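Lmo0651 protein (PDB 6EP3) is a GntR-family transcription factor that controls expression of the Listeria monocytogenes agr system, probably by binding specific DNA sequences through its winged helix-turn-helix domain. Local coordinates at residues B[7-12]-B[47-52]; B[13-18]-B[38-43]; B[17-20]-B[24-27]; B[78-83]-B[158-163]. All coordinates share one frame; numbering follows the deposited sequence.

Contact 1: residues B[7-12]-B[47-52]; sequences TLDKMV and LRKAIA
The flat carboxylate of Asp9 receives the end of Lys49 on one side of its plane rather than in it: CE and NZ of the lysine both stand well out from the plane, CE nearer OD2 at 3.2 Å and NZ nearer OD1 at 3.4 Å. Coming from above the plane at this length, the salt bridge is only a weak hydrogen bond. The contact joins the first and third helices of the winged helix-turn-helix domain, 8-21 and 44-56, whose local axes pass 8.8 Å apart. Lys49 reaches Asp9 because its chain bends at CG-CD (chi3 -87°), turning its end toward the acid on helix 8-21. Lys49 also packs on Tyr62 of the second subunit, so the bridge lies close to the dimer interface.

Next to the salt bridge the contact is apolar. Val12 CG1 lies 3.8 Å from Leu47 CA and 4.3 Å from Ala50 CB; a beta-branched valine facing an alanine suits a buried place this close to a backbone. The Leu47 side chain turns away from 7-12 and packs on Glu33, Leu36 and Ala37 of helix 33-40. At the start of helix 8-21, Thr7 is the N-cap: its OG1 accepts a hydrogen bond from Lys10 N at 3.2 Å.

Contact 2: residues B[13-18]-B[38-43]; sequences YNLLLE and REFGVS
In the apolar core between helices 8-21 and 33-40 of the DNA-binding domain, the Phe40 ring lies against Leu15 and Leu16. Leu15 comes over one face: its CB sits 4.0 Å from the ring centroid and 22° off the normal, a CH-pi contact, while CD1 reaches 3.6 Å from Phe40 CD1 farther along the same ring. With CG beside the backbone N (chi1 -84°), Leu15 lays CB and CD1 over the same face, the two side chains running past each other in opposite directions. Leu16 N lies 4.0 Å from Phe40 CZ, obliquely to the ring, and Leu16 CD1 4.4 Å from Phe40 CE2.

In the helix-turn-helix, Phe40 stands where helix 33-40 runs into the turn leading to helix 44-56. Gly41, with positive phi, is the C-prime residue of a Schellman motif: Val42 N bonds to Ala37 O, and Gly41 N weakly to Arg38 O. A residue without a side chain adopts such a backbone easily, and the chain then swings round so that Val42 packs on Leu8 and Val12. Leu16 also meets Ile51 and Leu54 of helix 44-56, and Phe40 touches Val12 as well.

Contact 3: residues B[17-20]-B[24-27]; sequences LEKI and ELVP
Lys19 holds CG beside its backbone N (chi1 -83°) and then runs out extended, setting CB against Leu25 and carrying CG to CE past Glu24 OE2; Ile20 folds its CG1 branch round (chi2 -53°), bringing CD1 to Leu25 although its CB points elsewhere. The contact closes the end of the first helix of the winged helix-turn-helix domain, 8-21, onto the loop that leads to helix 33-40, a loop with the Leu-x-Pro sequence familiar from the GntR family.

The backbone link is a hydrogen bond from Leu25 N to Lys19 O, 3.1 Å long with an N-H...O angle of 151°. It spans six residues, and the donor is tilted from the plane of the Lys19 carbonyl. Since Lys19 is in the last turn of the helix, this carbonyl gains a partner from the loop. Glu24 N is hydrogen-bonded to Asn22 OD1.

Among the side chains, Leu25 supplies the buried apolar contact: its CG is 3.9 Å from Lys19 CB, and it leans further on Leu31 and on Leu70 of strand 67-70, which Ile20 touches too. A branched aliphatic residue suits this buried spot. Glu24, at the exposed side, crosses the lysine at nearly a right angle, so that its OE2 approaches the aliphatic part of the chain rather than the ammonium. The charged tip of Lys19 makes its salt bridge with Glu39 instead, and its NZ remains 4.2 Å from Glu24 OE2. Ile20 CD1 lies 3.7 Å from Leu25 CD1.

Contact 4: residues B[78-83]-B[158-163]; sequences DRYVQL and FQMVHF. With SO4 (sulfate ion), chain Q; EDO (1,2-ethanediol), chain L.
A Met-aromatic contact joins two helices of the FCD domain, the helical bundle that follows the DNA-binding domain: Met160, on helix 147-163, lies over one face of the Tyr80 ring on helix 77-101. The sulfur SD stands 3.9 Å from the ring centroid, 30° off the normal, and is nearest to Tyr80 CE1 at 3.5 Å. Tyr80 swings its ring into place with CG anti to the backbone N (chi1 -163°), and the methionine chain crosses it at about a right angle. An unbranched, polarisable thioether suits a place between an aromatic face and a leucine, for Met160 CG also lies 3.8 Å from Leu83 CD1.

All three residues are buried. Tyr80 further touches Phe130 of helix 126-142 and Ala213 of helix 195-219, and Leu83 packs on Tyr148 of the second subunit, so the contact borders both the bundle core and the dimer interface. The tyrosine hydroxyl accepts a hydrogen bond from O2 of a 1,2-ethanediol, which is bonded to His133 and His134 as well. The glycol probably comes from the crystallisation liquor, but in related proteins this domain commonly houses the effector or metal pocket, and it may mark a similar place.

On another side of helix 77-101, Arg79 presents the edge of its guanidinium to a sulfate, probably of the same origin. The same arginine pairs with Asp72, in the loop between strand 67-70 and helix 77-101. Sulfate O3 lies in the guanidinium plane and takes two bonds, from Arg79 NE at 3.1 Å and from Arg79 NH2 at 2.7 Å.

In the fold
Contacts 1, 2 and 3 follow helix 8-21 from its start to its end, tying it in turn to helix 44-56, to helix 33-40 and to the loop that follows helix 8-21. Contacts 1 and 2 have centres about 7 Å apart, contacts 2 and 3 about 11 Å, all in the DNA-binding domain. Contact 4 comes later in the chain, in the FCD domain, its centre about 16 Å from that of contact 3 and 23 to 24 Å from those of contacts 1 and 2. The two domains nevertheless meet: Leu17 packs on His162 and Phe163, Ile20 on Phe163 and Tyr13 on Phe158. Such packing is consistent with a route by which changes in the bundle could reach the DNA-binding domain.

Contact 1: residues B[7-12]-B[47-52]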
loop_
_atom_site.group_PDB
_atom_site.type_symbol
_atom_site.label_atom_id
_atom_site.label_comp_id
_atom_site.label_asym_id
_atom_site.label_seq_id
_atom_site.Cartn_x
_atom_site.Cartn_y
_atom_site.Cartn_z
ATOM N N THR B 7 6.518 -25.495 -8.302
ATOM C CA THR B 7 6.447 -25.796 -6.880
ATOM C C THR B 7 5.008 -26.094 -6.488
ATOM O O THR B 7 4.062 -25.624 -7.128
ATOM C CB THR B 7 6.958 -24.633 -6.016
ATOM O OG1 THR B 7 5.993 -23.575 -6.030
ATOM C CG2 THR B 7 8.287 -24.108 -6.536
ATOM N N LEU B 8 4.848 -26.865 -5.410
ATOM C CA LEU B 8 3.504 -27.189 -4.945
ATOM C C LEU B 8 2.832 -25.982 -4.307
ATOM O O LEU B 8 1.609 -25.829 -4.412
ATOM C CB LEU B 8 3.548 -28.356 -3.958
ATOM C CG LEU B 8 2.185 -28.771 -3.403
ATOM C CD1 LEU B 8 1.269 -29.191 -4.537
ATOM C CD2 LEU B 8 2.322 -29.889 -2.387
ATOM N N ASP B 9 3.609 -25.106 -3.667
ATOM C CA ASP B 9 3.029 -23.928 -3.032
ATOM C C ASP B 9 2.358 -23.028 -4.061
ATOM O O ASP B 9 1.146 -22.783 -3.998
ATOM C CB ASP B 9 4.102 -23.156 -2.261
ATOM C CG ASP B 9 4.630 -23.924 -1.064
ATOM O OD1 ASP B 9 5.865 -24.051 -0.937
ATOM O OD2 ASP B 9 3.812 -24.394 -0.245
ATOM N N LYS B 10 3.131 -22.545 -5.039
ATOM C CA LYS B 10 2.587 -21.587 -5.996
ATOM C C LYS B 10 1.360 -22.154 -6.705
ATOM O O LYS B 10 0.320 -21.488 -6.773
ATOM C CB LYS B 10 3.679 -21.142 -6.981
ATOM C CG LYS B 10 3.834 -21.945 -8.264
ATOM C CD LYS B 10 4.298 -21.050 -9.409
ATOM C CE LYS B 10 4.723 -21.863 -10.621
ATOM N NZ LYS B 10 6.140 -22.303 -10.548
ATOM N N MET B 11 1.432 -23.409 -7.159
ATOM C CA MET B 11 0.266 -24.090 -7.713
ATOM C C MET B 11 -0.954 -23.854 -6.838
ATOM O O MET B 11 -1.952 -23.272 -7.280
ATOM C CB MET B 11 0.538 -25.591 -7.849
ATOM C CG MET B 11 -0.725 -26.413 -8.087
ATOM S SD MET B 11 -0.457 -28.197 -8.050
ATOM C CE MET B 11 0.098 -28.488 -9.730
ATOM N N VAL B 12 -0.867 -24.273 -5.575
ATOM C CA VAL B 12 -2.011 -24.150 -4.677
ATOM C C VAL B 12 -2.461 -22.700 -4.627
ATOM O O VAL B 12 -3.638 -22.383 -4.848
ATOM C CB VAL B 12 -1.653 -24.677 -3.277
ATOM C CG1 VAL B 12 -2.661 -24.186 -2.248
ATOM C CG2 VAL B 12 -1.588 -26.185 -3.287
ATOM N N LEU B 47 -1.336 -24.692 1.540
ATOM C CA LEU B 47 -2.579 -23.927 1.558
ATOM C C LEU B 47 -2.504 -22.763 2.539
ATOM O O LEU B 47 -2.697 -21.600 2.161
ATOM C CB LEU B 47 -3.745 -24.859 1.899
ATOM C CG LEU B 47 -5.111 -24.235 2.177
ATOM C CD1 LEU B 47 -6.173 -25.031 1.464
ATOM C CD2 LEU B 47 -5.388 -24.195 3.672
ATOM N N ARG B 48 -2.217 -23.071 3.807
ATOM C CA ARG B 48 -2.002 -22.039 4.817
ATOM C C ARG B 48 -1.107 -20.931 4.279
ATOM O O ARG B 48 -1.490 -19.754 4.268
ATOM C CB ARG B 48 -1.393 -22.674 6.071
ATOM C CG ARG B 48 -0.623 -21.720 6.967
ATOM C CD ARG B 48 -0.178 -22.407 8.252
ATOM N NE ARG B 48 -1.275 -22.552 9.206
ATOM C CZ ARG B 48 -1.367 -23.536 10.095
ATOM N NH1 ARG B 48 -0.427 -24.470 10.147
ATOM N NH2 ARG B 48 -2.400 -23.590 10.927
ATOM N N LYS B 49 0.070 -21.314 3.773
ATOM C CA LYS B 49 1.011 -20.347 3.222
ATOM C C LYS B 49 0.327 -19.453 2.198
ATOM O O LYS B 49 0.364 -18.219 2.302
ATOM C CB LYS B 49 2.195 -21.086 2.595
ATOM C CG LYS B 49 3.381 -21.266 3.532
ATOM C CD LYS B 49 4.637 -21.682 2.781
ATOM C CE LYS B 49 4.721 -23.187 2.626
ATOM N NZ LYS B 49 6.130 -23.631 2.455
ATOM N N ALA B 50 -0.349 -20.072 1.226
ATOM C CA ALA B 50 -1.094 -19.317 0.225
ATOM C C ALA B 50 -1.997 -18.281 0.878
ATOM O O ALA B 50 -1.924 -17.086 0.562
ATOM C CB ALA B 50 -1.908 -20.274 -0.647
ATOM N N ILE B 51 -2.825 -18.722 1.831
ATOM C CA ILE B 51 -3.745 -17.807 2.501
ATOM C C ILE B 51 -2.979 -16.646 3.119
ATOM O O ILE B 51 -3.340 -15.475 2.937
ATOM C CB ILE B 51 -4.580 -18.560 3.551
ATOM C CG1 ILE B 51 -5.734 -19.291 2.870
ATOM C CG2 ILE B 51 -5.135 -17.598 4.590
ATOM C CD1 ILE B 51 -6.534 -20.164 3.801
ATOM N N ALA B 52 -1.881 -16.952 3.820
ATOM C CA ALA B 52 -1.076 -15.891 4.414
ATOM C C ALA B 52 -0.663 -14.879 3.356
ATOM O O ALA B 52 -0.841 -13.667 3.532
ATOM C CB ALA B 52 0.148 -16.486 5.109
#

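Contact 2: residues B[13-18]-B[38-43]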
loop_
_atom_site.group_PDB
_atom_site.type_symbol
_atom_site.label_atom_id
_atom_site.label_comp_id
_atom_site.label_asym_id
_atom_site.label_seq_id
_atom_site.Cartn_x
_atom_site.Cartn_y
_atom_site.Cartn_z
ATOM N N TYR B 13 -1.501 -21.793 -4.408
ATOM C CA TYR B 13 -1.785 -20.367 -4.453
ATOM C C TYR B 13 -2.598 -20.036 -5.694
ATOM O O TYR B 13 -3.754 -19.597 -5.603
ATOM C CB TYR B 13 -0.474 -19.575 -4.418
ATOM C CG TYR B 13 -0.637 -18.084 -4.620
ATOM C CD1 TYR B 13 -0.858 -17.245 -3.539
ATOM C CD2 TYR B 13 -0.550 -17.511 -5.886
ATOM C CE1 TYR B 13 -1.004 -15.883 -3.708
ATOM C CE2 TYR B 13 -0.694 -16.148 -6.065
ATOM C CZ TYR B 13 -0.924 -15.339 -4.970
ATOM O OH TYR B 13 -1.069 -13.981 -5.137
ATOM N N ASN B 14 -2.022 -20.315 -6.867
ATOM C CA ASN B 14 -2.700 -20.009 -8.120
ATOM C C ASN B 14 -4.086 -20.632 -8.145
ATOM O O ASN B 14 -5.075 -19.961 -8.458
ATOM C CB ASN B 14 -1.861 -20.488 -9.303
ATOM C CG ASN B 14 -0.756 -19.516 -9.655
ATOM O OD1 ASN B 14 0.338 -19.568 -9.091
ATOM N ND2 ASN B 14 -1.041 -18.610 -10.582
ATOM N N LEU B 15 -4.179 -21.908 -7.760
ATOM C CA LEU B 15 -5.471 -22.579 -7.716
ATOM C C LEU B 15 -6.459 -21.762 -6.896
ATOM O O LEU B 15 -7.520 -21.358 -7.391
ATOM C CB LEU B 15 -5.306 -23.986 -7.142
ATOM C CG LEU B 15 -4.875 -25.048 -8.157
ATOM C CD1 LEU B 15 -4.807 -26.423 -7.506
ATOM C CD2 LEU B 15 -5.801 -25.060 -9.365
ATOM N N LEU B 16 -6.086 -21.454 -5.651
ATOM C CA LEU B 16 -6.962 -20.656 -4.807
ATOM C C LEU B 16 -7.286 -19.328 -5.473
ATOM O O LEU B 16 -8.451 -18.909 -5.508
ATOM C CB LEU B 16 -6.310 -20.433 -3.443
ATOM C CG LEU B 16 -7.247 -19.985 -2.323
ATOM C CD1 LEU B 16 -8.361 -21.001 -2.144
ATOM C CD2 LEU B 16 -6.479 -19.795 -1.025
ATOM N N LEU B 17 -6.280 -18.693 -6.080
ATOM C CA LEU B 17 -6.508 -17.398 -6.707
ATOM C C LEU B 17 -7.544 -17.506 -7.809
ATOM O O LEU B 17 -8.395 -16.617 -7.967
ATOM C CB LEU B 17 -5.198 -16.844 -7.264
ATOM C CG LEU B 17 -5.350 -15.545 -8.058
ATOM C CD1 LEU B 17 -5.918 -14.452 -7.168
ATOM C CD2 LEU B 17 -4.022 -15.112 -8.656
ATOM N N GLU B 18 -7.531 -18.616 -8.550
ATOM C CA GLU B 18 -8.488 -18.730 -9.637
ATOM C C GLU B 18 -9.890 -18.936 -9.087
ATOM O O GLU B 18 -10.860 -18.409 -9.647
ATOM C CB GLU B 18 -8.080 -19.870 -10.570
ATOM C CG GLU B 18 -6.644 -19.738 -11.071
ATOM C CD GLU B 18 -6.405 -18.525 -11.949
ATOM O OE1 GLU B 18 -5.322 -17.914 -11.833
ATOM O OE2 GLU B 18 -7.326 -18.128 -12.687
ATOM N N ARG B 38 -8.562 -30.596 0.913
ATOM C CA ARG B 38 -9.038 -31.867 0.375
ATOM C C ARG B 38 -9.248 -31.783 -1.130
ATOM O O ARG B 38 -8.965 -32.742 -1.857
ATOM C CB ARG B 38 -10.336 -32.283 1.069
ATOM C CG ARG B 38 -10.168 -32.761 2.499
ATOM C CD ARG B 38 -11.522 -32.943 3.170
ATOM N NE ARG B 38 -11.502 -32.526 4.569
ATOM C CZ ARG B 38 -12.533 -31.973 5.199
ATOM N NH1 ARG B 38 -13.673 -31.767 4.554
ATOM N NH2 ARG B 38 -12.424 -31.624 6.474
ATOM N N GLU B 39 -9.743 -30.643 -1.615
ATOM C CA GLU B 39 -10.046 -30.508 -3.035
ATOM C C GLU B 39 -8.777 -30.510 -3.880
ATOM O O GLU B 39 -8.750 -31.098 -4.967
ATOM C CB GLU B 39 -10.847 -29.230 -3.275
ATOM C CG GLU B 39 -11.171 -28.963 -4.732
ATOM C CD GLU B 39 -12.073 -27.760 -4.915
ATOM O OE1 GLU B 39 -12.552 -27.214 -3.897
ATOM O OE2 GLU B 39 -12.305 -27.363 -6.076
ATOM N N PHE B 40 -7.719 -29.856 -3.402
ATOM C CA PHE B 40 -6.460 -29.790 -4.133
ATOM C C PHE B 40 -5.584 -31.019 -3.926
ATOM O O PHE B 40 -4.545 -31.133 -4.586
ATOM C CB PHE B 40 -5.671 -28.542 -3.727
ATOM C CG PHE B 40 -6.406 -27.252 -3.950
ATOM C CD1 PHE B 40 -7.329 -27.123 -4.975
ATOM C CD2 PHE B 40 -6.164 -26.159 -3.132
ATOM C CE1 PHE B 40 -7.999 -25.927 -5.178
ATOM C CE2 PHE B 40 -6.831 -24.960 -3.331
ATOM C CZ PHE B 40 -7.750 -24.846 -4.356
ATOM N N GLY B 41 -5.968 -31.931 -3.037
ATOM C CA GLY B 41 -5.111 -33.061 -2.740
ATOM C C GLY B 41 -3.818 -32.696 -2.059
ATOM O O GLY B 41 -2.832 -33.425 -2.174
ATOM N N VAL B 42 -3.795 -31.574 -1.360
ATOM C CA VAL B 42 -2.587 -31.061 -0.734
ATOM C C VAL B 42 -2.709 -31.118 0.779
ATOM O O VAL B 42 -3.798 -31.250 1.351
ATOM C CB VAL B 42 -2.279 -29.625 -1.209
ATOM C CG1 VAL B 42 -2.389 -29.551 -2.712
ATOM C CG2 VAL B 42 -3.256 -28.640 -0.580
ATOM N N SER B 43 -1.557 -31.043 1.439
ATOM C CA SER B 43 -1.507 -30.867 2.878
ATOM C C SER B 43 -1.840 -29.416 3.213
ATOM O O SER B 43 -2.011 -28.572 2.330
ATOM C CB SER B 43 -0.136 -31.265 3.420
ATOM O OG SER B 43 -0.127 -31.250 4.834
#

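Contact 3: residues B[17-20]-B[24-27]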
loop_
_atom_site.group_PDB
_atom_site.type_symbol
_atom_site.label_atom_id
_atom_site.label_comp_id
_atom_site.label_asym_id
_atom_site.label_seq_id
_atom_site.Cartn_x
_atom_site.Cartn_y
_atom_site.Cartn_z
ATOM N N LEU B 17 -6.280 -18.693 -6.080
ATOM C CA LEU B 17 -6.508 -17.398 -6.707
ATOM C C LEU B 17 -7.544 -17.506 -7.809
ATOM O O LEU B 17 -8.395 -16.617 -7.967
ATOM C CB LEU B 17 -5.198 -16.844 -7.264
ATOM C CG LEU B 17 -5.350 -15.545 -8.058
ATOM C CD1 LEU B 17 -5.918 -14.452 -7.168
ATOM C CD2 LEU B 17 -4.022 -15.112 -8.656
ATOM N N GLU B 18 -7.531 -18.616 -8.550
ATOM C CA GLU B 18 -8.488 -18.730 -9.637
ATOM C C GLU B 18 -9.890 -18.936 -9.087
ATOM O O GLU B 18 -10.860 -18.409 -9.647
ATOM C CB GLU B 18 -8.080 -19.870 -10.570
ATOM C CG GLU B 18 -6.644 -19.738 -11.071
ATOM C CD GLU B 18 -6.405 -18.525 -11.949
ATOM O OE1 GLU B 18 -5.322 -17.914 -11.833
ATOM O OE2 GLU B 18 -7.326 -18.128 -12.687
ATOM N N LYS B 19 -9.998 -19.609 -7.934
ATOM C CA LYS B 19 -11.283 -19.715 -7.253
ATOM C C LYS B 19 -11.801 -18.349 -6.838
ATOM O O LYS B 19 -13.015 -18.154 -6.712
ATOM C CB LYS B 19 -11.157 -20.629 -6.034
ATOM C CG LYS B 19 -11.270 -22.109 -6.347
ATOM C CD LYS B 19 -11.750 -22.878 -5.131
ATOM C CE LYS B 19 -12.311 -24.233 -5.515
ATOM N NZ LYS B 19 -13.139 -24.813 -4.419
ATOM N N ILE B 20 -10.900 -17.389 -6.636
ATOM C CA ILE B 20 -11.344 -16.045 -6.308
ATOM C C ILE B 20 -11.769 -15.307 -7.567
ATOM O O ILE B 20 -12.675 -14.466 -7.524
ATOM C CB ILE B 20 -10.231 -15.289 -5.563
ATOM C CG1 ILE B 20 -9.712 -16.125 -4.391
ATOM C CG2 ILE B 20 -10.728 -13.936 -5.080
ATOM C CD1 ILE B 20 -10.795 -16.615 -3.456
ATOM N N GLU B 24 -15.927 -18.931 -7.772
ATOM C CA GLU B 24 -16.329 -20.072 -6.961
ATOM C C GLU B 24 -16.280 -19.752 -5.473
ATOM O O GLU B 24 -16.928 -20.447 -4.681
ATOM C CB GLU B 24 -15.452 -21.287 -7.273
ATOM C CG GLU B 24 -15.648 -21.837 -8.681
ATOM C CD GLU B 24 -14.583 -22.840 -9.082
ATOM O OE1 GLU B 24 -14.584 -23.265 -10.257
ATOM O OE2 GLU B 24 -13.743 -23.203 -8.232
ATOM N N LEU B 25 -15.534 -18.721 -5.079
ATOM C CA LEU B 25 -15.569 -18.186 -3.724
ATOM C C LEU B 25 -16.019 -16.736 -3.811
ATOM O O LEU B 25 -15.333 -15.908 -4.420
ATOM C CB LEU B 25 -14.196 -18.293 -3.053
ATOM C CG LEU B 25 -13.543 -19.675 -3.059
ATOM C CD1 LEU B 25 -12.332 -19.707 -2.151
ATOM C CD2 LEU B 25 -14.552 -20.727 -2.605
ATOM N N VAL B 26 -17.166 -16.436 -3.209
ATOM C CA VAL B 26 -17.796 -15.121 -3.306
ATOM C C VAL B 26 -17.230 -14.263 -2.176
ATOM O O VAL B 26 -16.820 -14.812 -1.142
ATOM C CB VAL B 26 -19.331 -15.237 -3.267
ATOM C CG1 VAL B 26 -19.828 -15.556 -1.863
ATOM C CG2 VAL B 26 -20.010 -14.016 -3.882
ATOM N N PRO B 27 -17.149 -12.940 -2.325
ATOM C CA PRO B 27 -16.711 -12.106 -1.201
ATOM C C PRO B 27 -17.515 -12.355 0.069
ATOM O O PRO B 27 -18.668 -12.792 0.033
ATOM C CB PRO B 27 -16.923 -10.683 -1.719
ATOM C CG PRO B 27 -16.706 -10.800 -3.181
ATOM C CD PRO B 27 -17.210 -12.168 -3.580
#

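Contact 4: residues B[78-83]-B[158-163]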
loop_
_atom_site.group_PDB
_atom_site.type_symbol
_atom_site.label_atom_id
_atom_site.label_comp_id
_atom_site.label_asym_id
_atom_site.label_seq_id
_atom_site.Cartn_x
_atom_site.Cartn_y
_atom_site.Cartn_z
ATOM N N ASP B 78 -15.387 2.003 -11.658
ATOM C CA ASP B 78 -15.172 3.014 -10.623
ATOM C C ASP B 78 -13.984 2.662 -9.734
ATOM O O ASP B 78 -13.157 3.528 -9.419
ATOM C CB ASP B 78 -16.437 3.189 -9.783
ATOM C CG ASP B 78 -17.514 3.975 -10.508
ATOM O OD1 ASP B 78 -17.164 4.841 -11.338
ATOM O OD2 ASP B 78 -18.708 3.732 -10.244
ATOM N N ARG B 79 -13.872 1.398 -9.329
ATOM C CA ARG B 79 -12.724 0.993 -8.526
ATOM C C ARG B 79 -11.437 1.054 -9.339
ATOM O O ARG B 79 -10.379 1.425 -8.810
ATOM C CB ARG B 79 -12.951 -0.410 -7.970
ATOM C CG ARG B 79 -14.031 -0.456 -6.899
ATOM C CD ARG B 79 -14.323 -1.879 -6.465
ATOM N NE ARG B 79 -15.418 -1.926 -5.502
ATOM C CZ ARG B 79 -15.783 -3.017 -4.834
ATOM N NH1 ARG B 79 -15.139 -4.162 -5.026
ATOM N NH2 ARG B 79 -16.795 -2.965 -3.980
ATOM N N TYR B 80 -11.509 0.700 -10.627
ATOM C CA TYR B 80 -10.355 0.851 -11.508
ATOM C C TYR B 80 -9.879 2.295 -11.534
ATOM O O TYR B 80 -8.679 2.565 -11.415
ATOM C CB TYR B 80 -10.712 0.376 -12.919
ATOM C CG TYR B 80 -9.527 0.096 -13.818
ATOM C CD1 TYR B 80 -8.887 -1.139 -13.796
ATOM C CD2 TYR B 80 -9.057 1.062 -14.702
ATOM C CE1 TYR B 80 -7.806 -1.400 -14.624
ATOM C CE2 TYR B 80 -7.976 0.807 -15.534
ATOM C CZ TYR B 80 -7.354 -0.421 -15.490
ATOM O OH TYR B 80 -6.279 -0.677 -16.317
ATOM N N VAL B 81 -10.817 3.238 -11.643
ATOM C CA VAL B 81 -10.457 4.649 -11.676
ATOM C C VAL B 81 -9.901 5.102 -10.331
ATOM O O VAL B 81 -9.006 5.949 -10.285
ATOM C CB VAL B 81 -11.676 5.482 -12.124
ATOM C CG1 VAL B 81 -11.405 6.973 -11.997
ATOM C CG2 VAL B 81 -12.027 5.146 -13.563
ATOM N N GLN B 82 -10.409 4.558 -9.221
ATOM C CA GLN B 82 -9.853 4.899 -7.908
ATOM C C GLN B 82 -8.401 4.441 -7.794
ATOM O O GLN B 82 -7.526 5.185 -7.317
ATOM C CB GLN B 82 -10.704 4.279 -6.799
ATOM C CG GLN B 82 -12.057 4.957 -6.612
ATOM C CD GLN B 82 -12.918 4.285 -5.561
ATOM O OE1 GLN B 82 -12.755 3.104 -5.267
ATOM N NE2 GLN B 82 -13.849 5.038 -4.996
ATOM N N LEU B 83 -8.134 3.201 -8.212
ATOM C CA LEU B 83 -6.764 2.701 -8.261
ATOM C C LEU B 83 -5.891 3.585 -9.146
ATOM O O LEU B 83 -4.744 3.892 -8.796
ATOM C CB LEU B 83 -6.752 1.256 -8.760
ATOM C CG LEU B 83 -7.569 0.304 -7.883
ATOM C CD1 LEU B 83 -7.590 -1.111 -8.451
ATOM C CD2 LEU B 83 -7.039 0.304 -6.451
ATOM N N PHE B 158 -0.970 -5.617 -9.444
ATOM C CA PHE B 158 -1.376 -7.008 -9.283
ATOM C C PHE B 158 -2.891 -7.120 -9.218
ATOM O O PHE B 158 -3.504 -7.946 -9.912
ATOM C CB PHE B 158 -0.740 -7.594 -8.022
ATOM C CG PHE B 158 -1.145 -9.011 -7.744
ATOM C CD1 PHE B 158 -2.235 -9.292 -6.938
ATOM C CD2 PHE B 158 -0.430 -10.065 -8.290
ATOM C CE1 PHE B 158 -2.606 -10.597 -6.686
ATOM C CE2 PHE B 158 -0.795 -11.374 -8.040
ATOM C CZ PHE B 158 -1.885 -11.639 -7.239
ATOM N N GLN B 159 -3.506 -6.293 -8.375
ATOM C CA GLN B 159 -4.954 -6.348 -8.220
ATOM C C GLN B 159 -5.662 -6.011 -9.528
ATOM O O GLN B 159 -6.644 -6.663 -9.897
ATOM C CB GLN B 159 -5.395 -5.405 -7.098
ATOM C CG GLN B 159 -4.997 -5.878 -5.702
ATOM C CD GLN B 159 -6.190 -6.071 -4.782
ATOM O OE1 GLN B 159 -7.324 -6.210 -5.239
ATOM N NE2 GLN B 159 -5.937 -6.080 -3.477
ATOM N N MET B 160 -5.164 -5.014 -10.259
ATOM C CA MET B 160 -5.782 -4.667 -11.537
ATOM C C MET B 160 -5.679 -5.821 -12.527
ATOM O O MET B 160 -6.689 -6.254 -13.099
ATOM C CB MET B 160 -5.153 -3.398 -12.111
ATOM C CG MET B 160 -5.822 -2.138 -11.616
ATOM S SD MET B 160 -5.230 -0.661 -12.446
ATOM C CE MET B 160 -3.496 -0.824 -12.126
ATOM N N VAL B 161 -4.471 -6.365 -12.695
ATOM C CA VAL B 161 -4.243 -7.457 -13.635
ATOM C C VAL B 161 -5.156 -8.635 -13.321
ATOM O O VAL B 161 -5.690 -9.284 -14.231
ATOM C CB VAL B 161 -2.758 -7.869 -13.610
ATOM C CG1 VAL B 161 -2.574 -9.287 -14.132
ATOM C CG2 VAL B 161 -1.917 -6.889 -14.414
ATOM N N HIS B 162 -5.345 -8.940 -12.038
ATOM C CA HIS B 162 -6.063 -10.163 -11.710
ATOM C C HIS B 162 -7.559 -9.976 -11.497
ATOM O O HIS B 162 -8.295 -10.966 -11.559
ATOM C CB HIS B 162 -5.443 -10.815 -10.474
ATOM C CG HIS B 162 -4.139 -11.491 -10.755
ATOM N ND1 HIS B 162 -4.055 -12.711 -11.388
ATOM C CD2 HIS B 162 -2.864 -11.104 -10.515
ATOM C CE1 HIS B 162 -2.785 -13.055 -11.510
ATOM N NE2 HIS B 162 -2.042 -12.096 -10.987
ATOM N N PHE B 163 -8.046 -8.748 -11.284
ATOM C CA PHE B 163 -9.455 -8.575 -10.957
ATOM C C PHE B 163 -10.157 -7.489 -11.765
ATOM O O PHE B 163 -11.285 -7.121 -11.415
ATOM C CB PHE B 163 -9.625 -8.268 -9.463
ATOM C CG PHE B 163 -9.057 -9.323 -8.556
ATOM C CD1 PHE B 163 -7.870 -9.106 -7.878
ATOM C CD2 PHE B 163 -9.720 -10.522 -8.367
ATOM C CE1 PHE B 163 -7.348 -10.073 -7.036
ATOM C CE2 PHE B 163 -9.200 -11.494 -7.529
ATOM C CZ PHE B 163 -8.013 -11.268 -6.863
HETATM S S SO4 Q . -17.043 0.789 -3.248
HETATM O O1 SO4 Q . -17.874 1.951 -3.546
HETATM O O2 SO4 Q . -16.973 0.593 -1.803
HETATM O O3 SO4 Q . -17.627 -0.394 -3.875
HETATM O O4 SO4 Q . -15.697 1.009 -3.769
HETATM C C1 EDO L . -2.666 2.226 -15.983
HETATM O O1 EDO L . -3.234 2.360 -17.289
HETATM C C2 EDO L . -3.463 1.188 -15.204
HETATM O O2 EDO L . -3.435 -0.054 -15.917
#